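Local coordinates for protein 2-hydroxy-3-oxopropionate reductase (PDB 4DLL) that probably catalyses the NAD(P)H-dependent reduction of 2-hydroxy-3-oxopropionate (tartronate semialdehyde) to glycerate, as a member of the beta-hydroxyacid dehydrogenase family, at residues A99-V104 / F120-S125; A201-V206 / L266-N271. One frame throughout, in Å; residues are numbered along the deposited sequence.

Interaction 1: residues A99-V104 / F120-S125; sequences AVVQDV and FLDMAS
Of residues 99-104, Val101 alone reaches across to 120-125, and it meets three residues there with its two methyls. Its CB points at the strand end and lies 4.2 Å from Asp122 OD2. CG1, anti to the backbone N (chi1 167°), goes on to meet two neighbours: Val101 CG1 is 3.6 Å from Asp122 OD2 and 4.3 Å from Phe120 CZ, approaching that ring obliquely. The other branch, Val101 CG2, lies beside the backbone N, 4.2 Å from Ala124 CB and 3.7 Å from the same Asp122 OD2. The carboxylate oxygen is thus straddled by the valine fork, with van der Waals contact in place of any bond across the interface. Asp122 OD1 turns back to its own segment instead, where a weak, strongly bent bond from Ala124 N reaches Asp122 OD1 at 2.7 Å (116° at the hydrogen). Beyond the two segments, Val101 also touches Ser93, Leu95 and Ile126, and the Phe120 ring meets that of His145. All the touching residues are buried. Helix 98-107 lies in the connection between the neighbouring parallel strands 90-93 and 119-122 and packs on the C-terminal end of the second, a beta-alpha-beta crossover of the Rossmann-type domain, here the one matching the NAD-binding domain of 6-phosphogluconate dehydrogenase.

Interaction 2: residues A201-V206 / L266-N271; sequences ANQMIV and LKDMRN
Asp268 OD1 is paired with Lys267 NZ of its own helix in a salt bridge of 2.8 Å, reached on the anti side of the carboxylate and 35° out of its plane. The other oxygen faces helix 194-222, where Gln203 NE2 gives Asp268 OD2 a weak hydrogen bond of 3.3 Å. Amide and carboxylate planes stand 88° apart, and the glutamine chain, bent at chi2 (-37°), lays its aliphatic part over the acid: Gln203 CB is 3.5 Å from Asp268 CB, while Gln203 CG lies 3.4 Å from Asp268 OD2. The two helices belong to the all-helical C-terminal part of this dehydrogenase family and pass at 9.2 Å between the axes of the short segments. Replacing Asp268 by an alanine would probably leave Lys267 NZ without its carboxylate mate and the Gln203 amide freer to turn. The next residue, selenomethionine Met269, folds back at chi2 and chi3 and brings its methyl CE to 3.3 Å from Gln203 O and 3.5 Å from Met204 N. Gln203 O also accepts a hydrogen bond from Gln265 NE2, and Met204 packs on Phe219 of the second subunit.

In the fold
Along the chain both segments of interaction 1 precede those of interaction 2, and the centres of the two contacts lie about 18 Å apart. The first packs helix 98-107 on strand 119-122 of the mixed sheet in the nucleotide-binding domain; the second pairs helices 194-222 and 262-278 of the helical part, next to the second subunit. They share no helix or strand, yet they touch: Ser125 CB, just past the strand, lies 3.9 Å from Lys267 NZ. The loop leaving the sheet therefore meets the helical part, consistent with a cleft between the two domains, where enzymes of this family generally hold cofactor and substrate.

Interaction 1: residues A99-V104 / F120-S125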
# COMPACT_ATOMS: atom_id res chain seq x y z
N ALA A 99 -23.53 5.27 -18.62
CA ALA A 99 -24.82 5.11 -19.36
C ALA A 99 -26.00 5.61 -18.56
O ALA A 99 -26.85 6.37 -19.05
CB ALA A 99 -25.06 3.64 -19.75
N VAL A 100 -26.07 5.13 -17.32
CA VAL A 100 -27.11 5.53 -16.37
C VAL A 100 -27.06 7.04 -16.18
O VAL A 100 -28.10 7.71 -16.23
CB VAL A 100 -26.99 4.77 -15.00
CG1 VAL A 100 -28.16 5.09 -14.05
CG2 VAL A 100 -26.93 3.27 -15.21
N VAL A 101 -25.85 7.59 -15.98
CA VAL A 101 -25.73 9.03 -15.78
C VAL A 101 -26.26 9.80 -17.00
O VAL A 101 -27.06 10.71 -16.83
CB VAL A 101 -24.32 9.49 -15.36
CG1 VAL A 101 -24.20 11.02 -15.50
CG2 VAL A 101 -24.07 9.13 -13.94
N GLN A 102 -25.87 9.39 -18.21
CA GLN A 102 -26.33 9.97 -19.46
C GLN A 102 -27.84 9.96 -19.53
O GLN A 102 -28.46 10.98 -19.83
CB GLN A 102 -25.72 9.19 -20.63
CG GLN A 102 -26.52 9.21 -21.99
CD GLN A 102 -25.89 10.07 -23.07
OE1 GLN A 102 -24.66 10.28 -23.09
NE2 GLN A 102 -26.72 10.57 -23.99
N ASP A 103 -28.43 8.79 -19.26
CA ASP A 103 -29.87 8.59 -19.36
C ASP A 103 -30.60 9.53 -18.42
O ASP A 103 -31.37 10.41 -18.85
CB ASP A 103 -30.23 7.14 -19.05
CG ASP A 103 -31.66 6.81 -19.40
OD1 ASP A 103 -31.90 6.35 -20.55
OD2 ASP A 103 -32.57 7.05 -18.56
N VAL A 104 -30.33 9.38 -17.12
CA VAL A 104 -30.86 10.33 -16.12
C VAL A 104 -30.74 11.84 -16.48
O VAL A 104 -31.73 12.59 -16.40
CB VAL A 104 -30.31 10.05 -14.72
CG1 VAL A 104 -30.92 11.02 -13.70
CG2 VAL A 104 -30.65 8.64 -14.33
N PHE A 120 -23.56 20.55 -10.81
CA PHE A 120 -23.72 19.13 -10.85
C PHE A 120 -22.41 18.46 -10.43
O PHE A 120 -21.41 18.70 -11.04
CB PHE A 120 -24.13 18.69 -12.24
CG PHE A 120 -24.31 17.20 -12.41
CD1 PHE A 120 -23.24 16.41 -12.81
CD2 PHE A 120 -25.55 16.62 -12.26
CE1 PHE A 120 -23.36 15.01 -13.03
CE2 PHE A 120 -25.72 15.22 -12.47
CZ PHE A 120 -24.61 14.42 -12.86
N LEU A 121 -22.47 17.65 -9.38
CA LEU A 121 -21.32 16.95 -8.81
C LEU A 121 -21.47 15.50 -9.19
O LEU A 121 -22.40 14.85 -8.72
CB LEU A 121 -21.31 17.08 -7.28
CG LEU A 121 -20.38 18.15 -6.67
CD1 LEU A 121 -20.48 19.48 -7.35
CD2 LEU A 121 -20.58 18.32 -5.19
N ASP A 122 -20.57 15.00 -10.05
CA ASP A 122 -20.57 13.58 -10.35
C ASP A 122 -19.57 12.81 -9.52
O ASP A 122 -18.36 13.00 -9.63
CB ASP A 122 -20.42 13.27 -11.84
CG ASP A 122 -20.98 11.87 -12.17
OD1 ASP A 122 -21.04 11.02 -11.22
OD2 ASP A 122 -21.39 11.63 -13.34
N MSE A 123 -20.13 11.98 -8.64
CA MSE A 123 -19.41 11.07 -7.77
C MSE A 123 -19.41 9.68 -8.33
O MSE A 123 -18.57 8.90 -7.96
CB MSE A 123 -20.06 10.99 -6.41
CG MSE A 123 -20.06 12.30 -5.72
SE MSE A 123 -20.27 12.02 -3.80
CE MSE A 123 -18.93 13.54 -3.27
N ALA A 124 -20.35 9.35 -9.19
CA ALA A 124 -20.30 8.04 -9.90
C ALA A 124 -18.87 7.71 -10.46
O ALA A 124 -18.08 8.61 -10.74
CB ALA A 124 -21.31 8.05 -10.99
N SER A 125 -18.50 6.44 -10.56
CA SER A 125 -17.27 6.09 -11.30
C SER A 125 -17.63 6.06 -12.80
O SER A 125 -18.58 5.39 -13.22
CB SER A 125 -16.58 4.78 -10.79
OG SER A 125 -15.66 5.02 -9.70

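Interaction 2: residues A201-V206 / L266-N271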
# COMPACT_ATOMS: atom_id res chain seq x y z
N ALA A 201 -6.28 6.17 -11.10
CA ALA A 201 -5.02 5.99 -10.40
C ALA A 201 -5.24 5.32 -9.04
O ALA A 201 -4.54 4.40 -8.71
CB ALA A 201 -4.20 7.36 -10.27
N ASN A 202 -6.18 5.80 -8.24
CA ASN A 202 -6.42 5.27 -6.82
C ASN A 202 -6.94 3.82 -6.93
O ASN A 202 -6.51 2.88 -6.22
CB ASN A 202 -7.52 6.17 -6.28
CG ASN A 202 -7.81 5.99 -4.85
OD1 ASN A 202 -8.69 5.19 -4.45
ND2 ASN A 202 -7.15 6.83 -4.04
N GLN A 203 -7.81 3.57 -7.90
CA GLN A 203 -8.24 2.13 -8.05
C GLN A 203 -7.15 1.12 -8.57
O GLN A 203 -7.04 -0.01 -8.09
CB GLN A 203 -9.55 2.02 -8.86
CG GLN A 203 -10.76 2.69 -8.24
CD GLN A 203 -10.82 2.58 -6.69
OE1 GLN A 203 -10.31 3.46 -5.96
NE2 GLN A 203 -11.39 1.46 -6.19
N MSE A 204 -6.37 1.51 -9.55
CA MSE A 204 -5.10 0.79 -9.83
C MSE A 204 -4.30 0.46 -8.58
O MSE A 204 -3.88 -0.66 -8.39
CB MSE A 204 -4.20 1.67 -10.71
CG MSE A 204 -4.74 1.82 -12.05
SE MSE A 204 -3.92 3.20 -13.17
CE MSE A 204 -5.63 3.79 -13.76
N ILE A 205 -4.00 1.46 -7.75
CA ILE A 205 -3.21 1.17 -6.54
C ILE A 205 -3.98 0.26 -5.61
O ILE A 205 -3.43 -0.68 -5.08
CB ILE A 205 -2.80 2.47 -5.74
CG1 ILE A 205 -1.93 3.40 -6.58
CG2 ILE A 205 -2.16 2.10 -4.39
CD1 ILE A 205 -1.50 4.68 -5.73
N VAL A 206 -5.26 0.45 -5.45
CA VAL A 206 -5.98 -0.46 -4.56
C VAL A 206 -6.00 -1.89 -5.18
O VAL A 206 -5.74 -2.88 -4.49
CB VAL A 206 -7.45 0.07 -4.17
CG1 VAL A 206 -8.33 -1.00 -3.45
CG2 VAL A 206 -7.39 1.31 -3.34
N LEU A 266 -12.93 -4.92 -11.28
CA LEU A 266 -12.66 -5.31 -12.67
C LEU A 266 -12.96 -4.14 -13.60
O LEU A 266 -12.13 -3.76 -14.43
CB LEU A 266 -13.49 -6.50 -13.10
CG LEU A 266 -13.35 -6.91 -14.59
CD1 LEU A 266 -11.91 -7.40 -14.99
CD2 LEU A 266 -14.43 -7.95 -14.96
N LYS A 267 -14.13 -3.54 -13.40
CA LYS A 267 -14.54 -2.38 -14.14
C LYS A 267 -13.52 -1.26 -13.91
O LYS A 267 -13.11 -0.58 -14.87
CB LYS A 267 -15.99 -1.99 -13.73
CG LYS A 267 -16.62 -0.81 -14.49
CD LYS A 267 -17.72 -0.02 -13.64
CE LYS A 267 -17.51 0.02 -12.09
NZ LYS A 267 -16.44 0.98 -11.56
N ASP A 268 -13.09 -1.03 -12.67
CA ASP A 268 -12.10 0.03 -12.46
C ASP A 268 -10.86 -0.27 -13.29
O ASP A 268 -10.36 0.60 -13.94
CB ASP A 268 -11.68 0.27 -10.98
CG ASP A 268 -12.84 0.48 -10.03
OD1 ASP A 268 -13.88 1.14 -10.39
OD2 ASP A 268 -12.70 -0.01 -8.87
N MSE A 269 -10.38 -1.50 -13.25
CA MSE A 269 -9.22 -1.90 -14.09
C MSE A 269 -9.45 -1.65 -15.60
O MSE A 269 -8.62 -1.05 -16.24
CB MSE A 269 -8.78 -3.37 -13.85
CG MSE A 269 -8.50 -3.78 -12.39
SE MSE A 269 -7.11 -2.66 -11.40
CE MSE A 269 -8.19 -1.09 -10.94
N ARG A 270 -10.61 -2.07 -16.11
CA ARG A 270 -10.99 -1.91 -17.52
C ARG A 270 -11.08 -0.44 -17.92
O ARG A 270 -10.49 -0.03 -18.92
CB ARG A 270 -12.32 -2.62 -17.82
CG ARG A 270 -12.38 -4.10 -17.45
CD ARG A 270 -12.05 -4.95 -18.64
NE ARG A 270 -12.16 -6.39 -18.43
CZ ARG A 270 -13.28 -7.11 -18.44
NH1 ARG A 270 -14.48 -6.56 -18.63
NH2 ARG A 270 -13.20 -8.40 -18.25
N ASN A 271 -11.81 0.36 -17.15
CA ASN A 271 -11.77 1.81 -17.38
C ASN A 271 -10.39 2.45 -17.33
O ASN A 271 -10.12 3.43 -18.02
CB ASN A 271 -12.70 2.54 -16.42
CG ASN A 271 -14.10 2.27 -16.72
OD1 ASN A 271 -14.42 2.06 -17.87
ND2 ASN A 271 -14.93 2.19 -15.73